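Local coordinates for gentamicin resistance protein (Enterococcus gallinarum, PDB 6CTZ) that probably inactivates gentamicin, kanamycin and related aminoglycosides by phosphorylating their 2''-hydroxyl with a nucleotide, and is seen here holding GDP, magnesium and kanamycin A, at residues R111-L116 and M243-E248; L146-A151 and L170-Y175; L230-G235 and T263-S268. The protein carries 2 engineered substitutions. All blocks are in the same frame, centred on the assembly; numbering follows the deposited sequence.

Contact 1: R111-L116 and M243-E248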
loop_
_atom_site.group_PDB
_atom_site.type_symbol
_atom_site.label_atom_id
_atom_site.label_comp_id
_atom_site.label_asym_id
_atom_site.label_seq_id
_atom_site.Cartn_x
_atom_site.Cartn_y
_atom_site.Cartn_z
ATOM N N ARG A 111 -3.136 19.621 -7.441
ATOM C CA ARG A 111 -3.689 18.742 -8.471
ATOM C C ARG A 111 -3.544 17.273 -8.086
ATOM O O ARG A 111 -4.460 16.472 -8.311
ATOM C CB ARG A 111 -3.034 19.020 -9.828
ATOM C CG ARG A 111 -3.135 20.459 -10.296
ATOM C CD ARG A 111 -4.567 20.974 -10.276
ATOM N NE ARG A 111 -5.451 20.240 -11.178
ATOM C CZ ARG A 111 -6.743 20.517 -11.339
ATOM N NH1 ARG A 111 -7.303 21.513 -10.657
ATOM N NH2 ARG A 111 -7.478 19.800 -12.178
ATOM N N LEU A 112 -2.402 16.901 -7.503
ATOM C CA LEU A 112 -2.228 15.525 -7.045
ATOM C C LEU A 112 -3.235 15.177 -5.961
ATOM O O LEU A 112 -3.802 14.081 -5.967
ATOM C CB LEU A 112 -0.808 15.318 -6.526
ATOM C CG LEU A 112 0.280 15.264 -7.595
ATOM C CD1 LEU A 112 1.641 15.360 -6.944
ATOM C CD2 LEU A 112 0.182 13.982 -8.432
ATOM N N ALA A 113 -3.477 16.101 -5.024
ATOM C CA ALA A 113 -4.455 15.850 -3.964
ATOM C C ALA A 113 -5.847 15.631 -4.540
ATOM O O ALA A 113 -6.573 14.726 -4.107
ATOM C CB ALA A 113 -4.475 17.015 -2.970
ATOM N N LEU A 114 -6.220 16.431 -5.540
ATOM C CA LEU A 114 -7.522 16.271 -6.172
ATOM C C LEU A 114 -7.629 14.914 -6.858
ATOM O O LEU A 114 -8.650 14.222 -6.740
ATOM C CB LEU A 114 -7.716 17.396 -7.181
ATOM C CG LEU A 114 -9.014 17.370 -7.983
ATOM C CD1 LEU A 114 -10.242 17.354 -7.073
ATOM C CD2 LEU A 114 -9.040 18.555 -8.948
ATOM N N GLN A 115 -6.585 14.513 -7.585
ATOM C CA GLN A 115 -6.636 13.238 -8.291
ATOM C C GLN A 115 -6.649 12.059 -7.330
ATOM O O GLN A 115 -7.328 11.059 -7.586
ATOM C CB GLN A 115 -5.467 13.112 -9.252
ATOM C CG GLN A 115 -5.568 14.002 -10.462
ATOM C CD GLN A 115 -4.435 13.719 -11.412
ATOM O OE1 GLN A 115 -3.371 14.317 -11.309
ATOM N NE2 GLN A 115 -4.639 12.760 -12.310
ATOM N N LEU A 116 -5.905 12.144 -6.226
ATOM C CA LEU A 116 -5.941 11.069 -5.240
ATOM C C LEU A 116 -7.299 10.995 -4.554
ATOM O O LEU A 116 -7.819 9.897 -4.317
ATOM C CB LEU A 116 -4.819 11.255 -4.222
ATOM C CG LEU A 116 -3.439 10.842 -4.712
ATOM C CD1 LEU A 116 -2.392 11.262 -3.711
ATOM C CD2 LEU A 116 -3.386 9.330 -4.925
ATOM N N MET A 243 -8.294 14.973 2.120
ATOM C CA MET A 243 -9.519 14.830 2.903
ATOM C C MET A 243 -10.532 15.908 2.551
ATOM O O MET A 243 -11.733 15.634 2.446
ATOM C CB MET A 243 -9.188 14.895 4.391
ATOM C CG MET A 243 -8.415 13.680 4.869
ATOM S SD MET A 243 -7.856 13.894 6.561
ATOM C CE MET A 243 -7.279 12.215 6.868
ATOM N N ALA A 244 -10.070 17.144 2.353
ATOM C CA ALA A 244 -10.997 18.218 2.019
ATOM C C ALA A 244 -11.655 17.963 0.670
ATOM O O ALA A 244 -12.877 18.093 0.528
ATOM C CB ALA A 244 -10.272 19.559 2.039
ATOM N N TYR A 245 -10.864 17.584 -0.339
ATOM C CA TYR A 245 -11.449 17.320 -1.652
ATOM C C TYR A 245 -12.425 16.155 -1.598
ATOM O O TYR A 245 -13.388 16.111 -2.371
ATOM C CB TYR A 245 -10.352 17.054 -2.683
ATOM C CG TYR A 245 -9.773 18.293 -3.325
ATOM C CD1 TYR A 245 -10.608 19.277 -3.842
ATOM C CD2 TYR A 245 -8.395 18.470 -3.439
ATOM C CE1 TYR A 245 -10.089 20.406 -4.451
ATOM C CE2 TYR A 245 -7.866 19.592 -4.048
ATOM C CZ TYR A 245 -8.716 20.559 -4.554
ATOM O OH TYR A 245 -8.197 21.681 -5.167
ATOM N N ARG A 246 -12.202 15.212 -0.689
ATOM C CA ARG A 246 -13.141 14.109 -0.528
ATOM C C ARG A 246 -14.364 14.481 0.294
ATOM O O ARG A 246 -15.309 13.685 0.357
ATOM C CB ARG A 246 -12.462 12.891 0.096
ATOM C CG ARG A 246 -11.476 12.234 -0.832
ATOM C CD ARG A 246 -10.950 10.925 -0.303
ATOM N NE ARG A 246 -11.948 9.859 -0.353
ATOM C CZ ARG A 246 -11.828 8.715 0.310
ATOM N NH1 ARG A 246 -10.763 8.519 1.071
ATOM N NH2 ARG A 246 -12.759 7.768 0.213
ATOM N N GLY A 247 -14.390 15.661 0.901
ATOM C CA GLY A 247 -15.552 16.052 1.673
ATOM C C GLY A 247 -15.628 15.390 3.023
ATOM O O GLY A 247 -16.724 15.245 3.576
ATOM N N GLU A 248 -14.497 14.954 3.568
ATOM C CA GLU A 248 -14.490 14.437 4.926
ATOM C C GLU A 248 -14.926 15.535 5.889
ATOM O O GLU A 248 -14.771 16.731 5.620
ATOM C CB GLU A 248 -13.089 13.962 5.300
ATOM C CG GLU A 248 -12.481 12.905 4.377
ATOM C CD GLU A 248 -13.067 11.507 4.524
ATOM O OE1 GLU A 248 -14.059 11.304 5.261
ATOM O OE2 GLU A 248 -12.507 10.590 3.892
#

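Contact 2: L146-A151 and L170-Y175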
loop_
_atom_site.group_PDB
_atom_site.type_symbol
_atom_site.label_atom_id
_atom_site.label_comp_id
_atom_site.label_asym_id
_atom_site.label_seq_id
_atom_site.Cartn_x
_atom_site.Cartn_y
_atom_site.Cartn_z
ATOM N N LEU A 146 -6.741 -5.751 17.207
ATOM C CA LEU A 146 -6.742 -6.542 18.433
ATOM C C LEU A 146 -5.664 -7.621 18.386
ATOM O O LEU A 146 -4.887 -7.781 19.334
ATOM C CB LEU A 146 -8.121 -7.160 18.648
ATOM C CG LEU A 146 -8.265 -8.086 19.854
ATOM C CD1 LEU A 146 -8.008 -7.326 21.143
ATOM C CD2 LEU A 146 -9.643 -8.730 19.868
ATOM N N LEU A 147 -5.599 -8.366 17.278
ATOM C CA LEU A 147 -4.561 -9.382 17.127
ATOM C C LEU A 147 -3.171 -8.760 17.167
ATOM O O LEU A 147 -2.241 -9.333 17.748
ATOM C CB LEU A 147 -4.769 -10.145 15.821
ATOM C CG LEU A 147 -6.037 -10.994 15.757
ATOM C CD1 LEU A 147 -6.215 -11.583 14.371
ATOM C CD2 LEU A 147 -5.982 -12.088 16.807
ATOM N N LEU A 148 -3.013 -7.586 16.551
ATOM C CA LEU A 148 -1.731 -6.894 16.597
ATOM C C LEU A 148 -1.337 -6.556 18.028
ATOM O O LEU A 148 -0.188 -6.762 18.422
ATOM C CB LEU A 148 -1.786 -5.628 15.745
ATOM C CG LEU A 148 -0.498 -4.810 15.668
ATOM C CD1 LEU A 148 0.572 -5.597 14.937
ATOM C CD2 LEU A 148 -0.748 -3.486 14.970
ATOM N N SER A 149 -2.281 -6.055 18.827
ATOM C CA SER A 149 -1.945 -5.675 20.196
ATOM C C SER A 149 -1.475 -6.872 21.014
ATOM O O SER A 149 -0.632 -6.722 21.904
ATOM C CB SER A 149 -3.133 -4.986 20.868
ATOM O OG SER A 149 -4.149 -5.917 21.185
ATOM N N GLU A 150 -1.995 -8.066 20.720
ATOM C CA GLU A 150 -1.514 -9.262 21.404
ATOM C C GLU A 150 -0.092 -9.611 20.976
ATOM O O GLU A 150 0.727 -10.029 21.804
ATOM C CB GLU A 150 -2.469 -10.429 21.147
ATOM C CG GLU A 150 -3.894 -10.164 21.608
ATOM C CD GLU A 150 -4.865 -11.245 21.170
ATOM O OE1 GLU A 150 -4.420 -12.228 20.541
ATOM O OE2 GLU A 150 -6.076 -11.107 21.450
ATOM N N ALA A 151 0.231 -9.469 19.706
ATOM C CA ALA A 151 1.548 -9.754 19.232
ATOM C C ALA A 151 2.569 -8.801 19.774
ATOM O O ALA A 151 3.683 -9.157 20.006
ATOM C CB ALA A 151 1.577 -9.750 17.718
ATOM N N LEU A 170 -1.543 3.002 25.473
ATOM C CA LEU A 170 -2.455 4.135 25.350
ATOM C C LEU A 170 -3.001 4.246 23.933
ATOM O O LEU A 170 -4.201 4.459 23.735
ATOM C CB LEU A 170 -1.719 5.419 25.726
ATOM C CG LEU A 170 -2.457 6.732 25.449
ATOM C CD1 LEU A 170 -3.731 6.858 26.276
ATOM C CD2 LEU A 170 -1.533 7.910 25.682
ATOM N N ARG A 171 -2.126 4.112 22.931
ATOM C CA ARG A 171 -2.559 4.241 21.544
ATOM C C ARG A 171 -3.516 3.120 21.160
ATOM O O ARG A 171 -4.553 3.365 20.535
ATOM C CB ARG A 171 -1.346 4.272 20.613
ATOM C CG ARG A 171 -0.377 5.415 20.895
ATOM C CD ARG A 171 -0.973 6.754 20.488
ATOM N NE ARG A 171 -0.869 6.987 19.043
ATOM C CZ ARG A 171 -1.302 8.086 18.429
ATOM N NH1 ARG A 171 -1.905 9.054 19.119
ATOM N NH2 ARG A 171 -1.151 8.217 17.118
ATOM N N PHE A 172 -3.188 1.880 21.527
ATOM C CA PHE A 172 -4.099 0.772 21.255
ATOM C C PHE A 172 -5.439 0.980 21.952
ATOM O O PHE A 172 -6.499 0.789 21.347
ATOM C CB PHE A 172 -3.468 -0.556 21.673
ATOM C CG PHE A 172 -2.528 -1.136 20.652
ATOM C CD1 PHE A 172 -3.007 -1.707 19.481
ATOM C CD2 PHE A 172 -1.162 -1.131 20.877
ATOM C CE1 PHE A 172 -2.132 -2.255 18.549
ATOM C CE2 PHE A 172 -0.284 -1.680 19.953
ATOM C CZ PHE A 172 -0.775 -2.236 18.782
ATOM N N GLN A 173 -5.411 1.382 23.227
ATOM C CA GLN A 173 -6.666 1.580 23.941
ATOM C C GLN A 173 -7.458 2.757 23.381
ATOM O O GLN A 173 -8.690 2.693 23.305
ATOM C CB GLN A 173 -6.421 1.724 25.443
ATOM C CG GLN A 173 -5.961 0.429 26.099
ATOM C CD GLN A 173 -6.739 -0.780 25.608
ATOM O OE1 GLN A 173 -6.226 -1.591 24.836
ATOM N NE2 GLN A 173 -7.986 -0.902 26.049
ATOM N N SER A 174 -6.778 3.828 22.965
ATOM C CA SER A 174 -7.491 4.967 22.393
ATOM C C SER A 174 -8.240 4.573 21.126
ATOM O O SER A 174 -9.356 5.051 20.877
ATOM C CB SER A 174 -6.524 6.118 22.126
ATOM O OG SER A 174 -6.090 6.699 23.345
ATOM N N TYR A 175 -7.651 3.696 20.314
ATOM C CA TYR A 175 -8.376 3.188 19.157
ATOM C C TYR A 175 -9.500 2.256 19.595
ATOM O O TYR A 175 -10.665 2.461 19.236
ATOM C CB TYR A 175 -7.425 2.472 18.189
ATOM C CG TYR A 175 -8.167 1.774 17.069
ATOM C CD1 TYR A 175 -8.614 2.483 15.960
ATOM C CD2 TYR A 175 -8.457 0.419 17.143
ATOM C CE1 TYR A 175 -9.315 1.857 14.945
ATOM C CE2 TYR A 175 -9.162 -0.214 16.144
ATOM C CZ TYR A 175 -9.580 0.505 15.039
ATOM O OH TYR A 175 -10.282 -0.123 14.034
#

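Contact 3: L230-G235 and T263-S268. With KAN (kanamycin a), chain E.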
loop_
_atom_site.group_PDB
_atom_site.type_symbol
_atom_site.label_atom_id
_atom_site.label_comp_id
_atom_site.label_asym_id
_atom_site.label_seq_id
_atom_site.Cartn_x
_atom_site.Cartn_y
_atom_site.Cartn_z
ATOM N N LEU A 230 -0.433 8.296 3.127
ATOM C CA LEU A 230 -0.487 9.725 2.847
ATOM C C LEU A 230 0.002 10.512 4.060
ATOM O O LEU A 230 0.809 11.440 3.935
ATOM C CB LEU A 230 -1.908 10.140 2.446
ATOM C CG LEU A 230 -2.431 9.522 1.146
ATOM C CD1 LEU A 230 -3.771 10.137 0.760
ATOM C CD2 LEU A 230 -1.425 9.617 0.006
ATOM N N LEU A 231 -0.467 10.142 5.252
ATOM C CA LEU A 231 -0.038 10.855 6.447
ATOM C C LEU A 231 1.434 10.584 6.746
ATOM O O LEU A 231 2.216 11.515 6.979
ATOM C CB LEU A 231 -0.925 10.470 7.629
ATOM C CG LEU A 231 -0.649 11.231 8.936
ATOM C CD1 LEU A 231 -0.709 12.741 8.724
ATOM C CD2 LEU A 231 -1.614 10.812 10.043
ATOM N N GLU A 232 1.835 9.314 6.713
ATOM C CA GLU A 232 3.195 8.946 7.095
ATOM C C GLU A 232 4.219 9.482 6.099
ATOM O O GLU A 232 5.281 9.986 6.499
ATOM C CB GLU A 232 3.273 7.419 7.205
ATOM C CG GLU A 232 4.543 6.833 7.774
ATOM C CD GLU A 232 4.450 5.318 7.896
ATOM O OE1 GLU A 232 3.521 4.815 8.579
ATOM O OE2 GLU A 232 5.292 4.632 7.289
ATOM N N ASP A 233 3.918 9.395 4.796
ATOM C CA ASP A 233 4.906 9.644 3.752
ATOM C C ASP A 233 4.699 10.937 2.982
ATOM O O ASP A 233 5.656 11.441 2.391
ATOM C CB ASP A 233 4.910 8.492 2.744
ATOM C CG ASP A 233 5.466 7.225 3.316
ATOM O OD1 ASP A 233 6.213 7.281 4.319
ATOM O OD2 ASP A 233 5.177 6.168 2.736
ATOM N N CYS A 234 3.485 11.473 2.944
ATOM C CA CYS A 234 3.243 12.736 2.269
ATOM C C CYS A 234 3.029 13.898 3.225
ATOM O O CYS A 234 3.136 15.050 2.799
ATOM C CB CYS A 234 2.045 12.620 1.313
ATOM S SG CYS A 234 2.224 11.298 0.092
ATOM N N GLY A 235 2.741 13.628 4.493
ATOM C CA GLY A 235 2.625 14.679 5.483
ATOM C C GLY A 235 1.180 15.082 5.744
ATOM O O GLY A 235 0.276 14.854 4.938
ATOM N N THR A 263 0.719 4.763 14.086
ATOM C CA THR A 263 1.369 4.076 15.203
ATOM C C THR A 263 1.363 2.567 14.985
ATOM O O THR A 263 2.390 1.898 15.145
ATOM C CB THR A 263 0.672 4.411 16.527
ATOM O OG1 THR A 263 0.709 5.827 16.759
ATOM C CG2 THR A 263 1.354 3.667 17.702
ATOM N N PHE A 264 0.206 2.016 14.619
ATOM C CA PHE A 264 0.118 0.572 14.444
ATOM C C PHE A 264 0.984 0.109 13.280
ATOM O O PHE A 264 1.558 -0.986 13.333
ATOM C CB PHE A 264 -1.342 0.151 14.261
ATOM C CG PHE A 264 -2.255 0.641 15.362
ATOM C CD1 PHE A 264 -1.772 0.854 16.650
ATOM C CD2 PHE A 264 -3.589 0.907 15.101
ATOM C CE1 PHE A 264 -2.612 1.320 17.657
ATOM C CE2 PHE A 264 -4.428 1.382 16.097
ATOM C CZ PHE A 264 -3.940 1.578 17.377
ATOM N N ASP A 265 1.119 0.940 12.242
ATOM C CA ASP A 265 2.031 0.614 11.151
ATOM C C ASP A 265 3.474 0.519 11.636
ATOM O O ASP A 265 4.217 -0.375 11.213
ATOM C CB ASP A 265 1.910 1.642 10.028
ATOM C CG ASP A 265 2.841 1.340 8.874
ATOM O OD1 ASP A 265 2.691 0.270 8.253
ATOM O OD2 ASP A 265 3.735 2.163 8.589
ATOM N N GLN A 266 3.892 1.406 12.530
ATOM C CA GLN A 266 5.237 1.362 13.059
ATOM C C GLN A 266 5.447 0.064 13.843
ATOM O O GLN A 266 6.465 -0.530 13.724
ATOM C CB GLN A 266 5.574 2.599 13.867
ATOM C CG GLN A 266 5.506 3.915 13.139
ATOM C CD GLN A 266 6.245 3.947 11.815
ATOM O OE1 GLN A 266 6.043 3.131 10.985
ATOM N NE2 GLN A 266 7.044 4.878 11.629
ATOM N N VAL A 267 4.470 -0.380 14.605
ATOM C CA VAL A 267 4.539 -1.643 15.326
ATOM C C VAL A 267 4.659 -2.773 14.326
ATOM O O VAL A 267 5.468 -3.640 14.495
ATOM C CB VAL A 267 3.257 -1.855 16.161
ATOM C CG1 VAL A 267 3.096 -3.265 16.646
ATOM C CG2 VAL A 267 3.251 -0.903 17.293
ATOM N N SER A 268 3.858 -2.758 13.285
ATOM C CA SER A 268 3.879 -3.766 12.271
ATOM C C SER A 268 5.232 -3.851 11.582
ATOM O O SER A 268 5.690 -4.912 11.301
ATOM C CB SER A 268 2.830 -3.504 11.218
ATOM O OG SER A 268 1.552 -3.757 11.686
HETATM C C1 KAN E . 8.032 1.735 6.686
HETATM C C2 KAN E . 8.059 2.405 8.060
HETATM C C3 KAN E . 8.578 3.821 7.922
HETATM C C4 KAN E . 9.970 3.738 7.317
HETATM C C5 KAN E . 9.941 3.030 5.966
HETATM C C6 KAN E . 11.343 2.861 5.387
HETATM C C7 KAN E . 4.493 1.280 2.767
HETATM C C8 KAN E . 5.295 0.143 3.395
HETATM C C9 KAN E . 5.869 0.587 4.744
HETATM C C10 KAN E . 6.716 1.853 4.613
HETATM C C11 KAN E . 5.917 2.961 3.922
HETATM C C12 KAN E . 5.380 2.503 2.571
HETATM C C13 KAN E . 4.949 -2.248 3.649
HETATM C C14 KAN E . 4.058 -3.278 2.972
HETATM C C15 KAN E . 2.688 -3.267 3.658
HETATM C C16 KAN E . 2.863 -3.523 5.151
HETATM C C17 KAN E . 3.844 -2.524 5.732
HETATM C C18 KAN E . 4.114 -2.865 7.189
HETATM N N1 KAN E . 11.233 2.134 4.136
HETATM N N2 KAN E . 6.728 4.159 3.734
HETATM N N3 KAN E . 3.931 0.835 1.493
HETATM N N4 KAN E . 1.776 -4.255 3.095
HETATM O O5 KAN E . 9.302 1.749 6.025
HETATM O O6 KAN E . 6.731 2.420 8.592
HETATM O O7 KAN E . 8.639 4.469 9.197
HETATM O O8 KAN E . 10.482 5.062 7.153
HETATM O O9 KAN E . 7.038 2.395 5.896
HETATM O O10 KAN E . 6.705 -0.459 5.266
HETATM O O11 KAN E . 4.374 -0.947 3.541
HETATM O O12 KAN E . 5.073 -2.587 5.027
HETATM O O13 KAN E . 3.981 -2.954 1.581
HETATM O O14 KAN E . 1.621 -3.385 5.863
HETATM O O15 KAN E . 5.037 -1.914 7.731
#

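Contact 1: R111-L116 and M243-E248
Y245 lays its ring against the backbone and side chain of L114, and this pair, with A113 beside it, makes up the contact between the two segments. Apolar packing dominates. The L114 branch CD1 sits over one face of the Y245 ring in a CH-pi contact, 3.9 Å from the centroid and 15° off the normal. Y245 CD2 lies 3.6 Å from L114 CA, so the ring also touches the helix backbone. The two side chains cross at roughly a right angle. L114 reaches the ring because CG stands anti to the backbone N (chi1 178°), while its other branch, CD2, rests against one face of the R111 guanidinium. A113 adds a looser touch, its CB 4.2 Å from Y245 CD2.

Polar interactions frame this apolar patch. The hydroxyl of Y245 is hydrogen-bonded to OD1 of D110, one turn back on the helix that the ring lies against, so the ring is held at its far end as well as over its face. Just beyond Y245 the helix ends in a Schellman motif: G247, with positive phi (77°), donates its N to A244 O at 2.9 Å, and E248 N reaches back to M243 O at 3.1 Å. In one of two conformers of R246, NH1 stands 3.9 Å from E248 OE2, a long and doubtful pairing of charges alone, because the oxygen lies well out of the guanidinium plane.

The contact joins helix 106-125 to the C-terminal end of helix 236-246. A113 also packs on F238, Q241 and V242 of that second helix, whereas M243 turns to L251 and I255 of helix 251-276.

Contact 2: L146-A151 and L170-Y175
F172 meets S149 over a ring face and L148 at the ring edge, so one aromatic side chain of helix 162-176 spans two successive residues of helix 141-155 and packs the two helices together. S149 CB stands 3.8 Å from the ring centroid in a CH-pi contact, displaced toward the rim and nearest to F172 CD1. Its hydroxyl is turned back into its own helix: OG lies between the backbone N and the carbonyl carbon (chi1 73°), where it donates to L146 O at 2.7 Å, tilted 20° from the carbonyl plane. L146 O also receives the backbone N of E150. L148 takes a different torsion, CG anti to the backbone N (chi1 -179°), which carries CD2 to 4.0 Å from F172 CZ, close to the ring plane. F172 points across at helix 141-155, where I145 and V152 touch it too. Its ring is stacked with that of F264 on helix 251-276.

The serine offers the ring its carbon atoms, CB over the face and CA near the rim atoms CE1 and CZ. With its hydroxyl already engaged by L146 O, the pairing across the segments relies on shape and dispersion, without directional polar bonds.

Contact 3: L230-G235 and T263-S268
The kanamycin pocket brings E232 and D265 together, their carboxylate groups meeting beside the antibiotic with OE1 of E232 2.7 Å from OD2 of D265. The two side chains cross at about a right angle, and their carboxylate planes are 30° apart. E232 reaches this point with an extended chain whose CG is anti to the backbone N (chi1 -172°). Kanamycin O6, a hydroxyl of the 6-amino-sugar ring, approaches three oxygens: Q266 OE1 at 2.6 Å, E232 OE2 at 2.9 Å and D265 OD2 at 3.0 Å.

The segments belong to helices 228-234 and 251-276 of the largely helical lobe of this kinase-like fold, and the aminoglycoside rests across both. Q266, bent at its second torsion, turns its amide to the same sugar, and Q266 NE2 donates to kanamycin O7 at 2.9 Å, with an N-H...O angle of 161°. From the first helix, which has a wider pi-type turn at 230-234, D233 OD2 accepts from the deoxystreptamine amino group N2 at 2.7 Å. D265 OD1 is hydrogen-bonded to the hydroxyl of Y229, another residue of the pocket, which helps to position the carboxylate; kanamycin O15, on the 3-amino-sugar, makes a weak bond to the same oxygen at 3.2 Å. Kanamycin is also hydrogen-bonded to D192, S194 and D217.

Overall arrangement
Read from the N terminus, the chain opens contact 1 on helix 106-125 and then completes contact 2, a short helix-to-helix return between 146-151 and 170-175 that lies entirely within the long excursion to 243-248. Contact 3 opens at 230-235 before contact 1 closes, and itself closes at 263-268, so these two cross. Helices 228-234, 236-246 and 251-276 follow one another and link them, and L116 packs on L230 where they touch. Contacts 2 and 3 come in series but meet in space: R171 probably hydrogen-bonds T263, and Y175 packs on F264. Helix 251-276 thus connects the kanamycin pocket with the peripheral helices of contact 2.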